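PDB 5T11: lipoprotein from Paraburkholderia phytofirmans, which forms a periplasmic dodecamer and, as a PelC lipoprotein, probably guides Pel polysaccharide toward export across the outer membrane. Local coordinates for residues B[35-38]-B[39-42]. The protein carries 1 engineered substitution. Numbering follows the deposited sequence.
Sequences AGHS and AESI
Four successive i to i+4 hydrogen bonds, Ala39 N to Ala35 O, Glu40 N to Gly36 O, Ser41 N to His37 O and Ile42 N to Ser38 O, wind the first turns of helix 35-49, and the last is nearly straight, with an N-H...O angle of 174°. On one flank His37 and Glu40, three residues apart, run side by side and point the same way. OE1 of Glu40 meets the edge of the imidazole in the ring plane, 3.3 Å from CD2 of His37, while the carboxylate plane is turned 63° from the ring. The extended glutamate chain lies along the turn, its CG packed 3.3 Å from Gly36 O. Its other oxygen, OE2, accepts a hydrogen bond from the backbone N of Ile26, and ND1 of His37 is hydrogen-bonded to Asp34 just before the helix.

His37 O does double duty: besides the N-H of Ser41 it accepts a hydrogen bond from a water 3.1 Å away. A chi1 of -66°, with OG beside its own backbone N, turns the Ser41 hydroxyl back toward His37 O, where the same water can span the two oxygens, although its 2.5 Å distance to Ser41 OG is doubtfully short. Further along, Ile42 lays CG1 3.4 Å from Ser38 O.

This helix is the crossover of a beta-alpha-beta unit between strands 21-28 and 55-57. Ala35, Ser38 and Ala39 pack against Trp99 of strand 90-99, Glu40 and Ser41 touch Ile57, and Ile42 reaches helix 141-152, while Tyr29 of a neighbouring subunit packs on Ser38 and Ser41.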
ATOM      1  N   ALA B  35      -6.498  16.665  23.370  1.00 33.78           N
ATOM      2  CA  ALA B  35      -5.984  18.033  23.362  1.00 33.09           C
ATOM      3  C   ALA B  35      -6.760  18.936  24.319  1.00 32.63           C
ATOM      4  O   ALA B  35      -6.181  19.861  24.909  1.00 35.71           O
ATOM      5  CB  ALA B  35      -6.000  18.620  21.938  1.00 33.32           C
ATOM      6  N   GLY B  36      -8.061  18.701  24.491  1.00 32.98           N
ATOM      7  CA  GLY B  36      -8.797  19.500  25.462  1.00 33.04           C
ATOM      8  C   GLY B  36      -8.342  19.222  26.888  1.00 37.78           C
ATOM      9  O   GLY B  36      -8.282  20.129  27.726  1.00 36.57           O
ATOM     10  N   HIS B  37      -8.013  17.965  27.185  1.00 34.18           N
ATOM     11  CA  HIS B  37      -7.535  17.634  28.530  1.00 42.54           C
ATOM     12  C   HIS B  37      -6.151  18.219  28.780  1.00 39.01           C
ATOM     13  O   HIS B  37      -5.852  18.671  29.895  1.00 40.37           O
ATOM     14  CB  HIS B  37      -7.536  16.115  28.730  1.00 40.62           C
ATOM     15  CG  HIS B  37      -8.909  15.516  28.718  1.00 47.38           C
ATOM     16  ND1 HIS B  37      -9.227  14.381  27.999  1.00 48.28           N
ATOM     17  CD2 HIS B  37     -10.053  15.905  29.331  1.00 45.08           C
ATOM     18  CE1 HIS B  37     -10.507  14.098  28.171  1.00 51.96           C
ATOM     19  NE2 HIS B  37     -11.031  15.008  28.973  1.00 53.52           N
ATOM     20  N   SER B  38      -5.298  18.225  27.749  1.00 33.99           N
ATOM     21  CA  SER B  38      -4.006  18.887  27.865  1.00 40.43           C
ATOM     22  C   SER B  38      -4.183  20.366  28.130  1.00 33.48           C
ATOM     23  O   SER B  38      -3.470  20.940  28.960  1.00 42.96           O
ATOM     24  CB  SER B  38      -3.165  18.682  26.596  1.00 33.96           C
ATOM     25  OG  SER B  38      -2.801  17.317  26.492  1.00 34.84           O
ATOM     26  N   ALA B  39      -5.120  21.011  27.420  1.00 37.00           N
ATOM     27  CA  ALA B  39      -5.349  22.438  27.651  1.00 38.16           C
ATOM     28  C   ALA B  39      -5.879  22.685  29.060  1.00 38.33           C
ATOM     29  O   ALA B  39      -5.547  23.704  29.678  1.00 37.40           O
ATOM     30  CB  ALA B  39      -6.308  23.016  26.616  1.00 32.02           C
ATOM     31  N   GLU B  40      -6.704  21.767  29.583  1.00 37.58           N
ATOM     32  CA  GLU B  40      -7.214  21.923  30.945  1.00 41.13           C
ATOM     33  C   GLU B  40      -6.074  21.904  31.958  1.00 45.96           C
ATOM     34  O   GLU B  40      -6.022  22.743  32.865  1.00 45.92           O
ATOM     35  CB  GLU B  40      -8.215  20.816  31.277  1.00 39.74           C
ATOM     36  CG  GLU B  40      -9.564  20.926  30.617  1.00 44.74           C
ATOM     37  CD  GLU B  40     -10.314  19.598  30.636  1.00 61.38           C
ATOM     38  OE1 GLU B  40      -9.753  18.619  31.174  1.00 64.76           O
ATOM     39  OE2 GLU B  40     -11.453  19.533  30.112  1.00 62.62           O
ATOM     40  N   SER B  41      -5.159  20.936  31.820  1.00 36.13           N
ATOM     41  CA  SER B  41      -4.033  20.813  32.744  1.00 42.26           C
ATOM     42  C   SER B  41      -3.112  22.019  32.657  1.00 37.38           C
ATOM     43  O   SER B  41      -2.702  22.579  33.682  1.00 38.76           O
ATOM     44  CB  SER B  41      -3.243  19.532  32.458  1.00 44.42           C
ATOM     45  OG  SER B  41      -4.038  18.400  32.732  1.00 53.68           O
ATOM     46  N   ILE B  42      -2.743  22.413  31.436  1.00 36.13           N
ATOM     47  CA  ILE B  42      -1.896  23.591  31.283  1.00 36.44           C
ATOM     48  C   ILE B  42      -2.608  24.814  31.844  1.00 36.39           C
ATOM     49  O   ILE B  42      -2.008  25.623  32.564  1.00 40.30           O
ATOM     50  CB  ILE B  42      -1.495  23.786  29.805  1.00 35.70           C
ATOM     51  CG1 ILE B  42      -0.601  22.645  29.336  1.00 36.34           C
ATOM     52  CG2 ILE B  42      -0.756  25.130  29.623  1.00 36.55           C
ATOM     53  CD1 ILE B  42      -0.541  22.491  27.779  1.00 35.96           C
TER
HETATM   54  O   HOH W   1      -6.386  17.501  32.755  1.00 45.99           O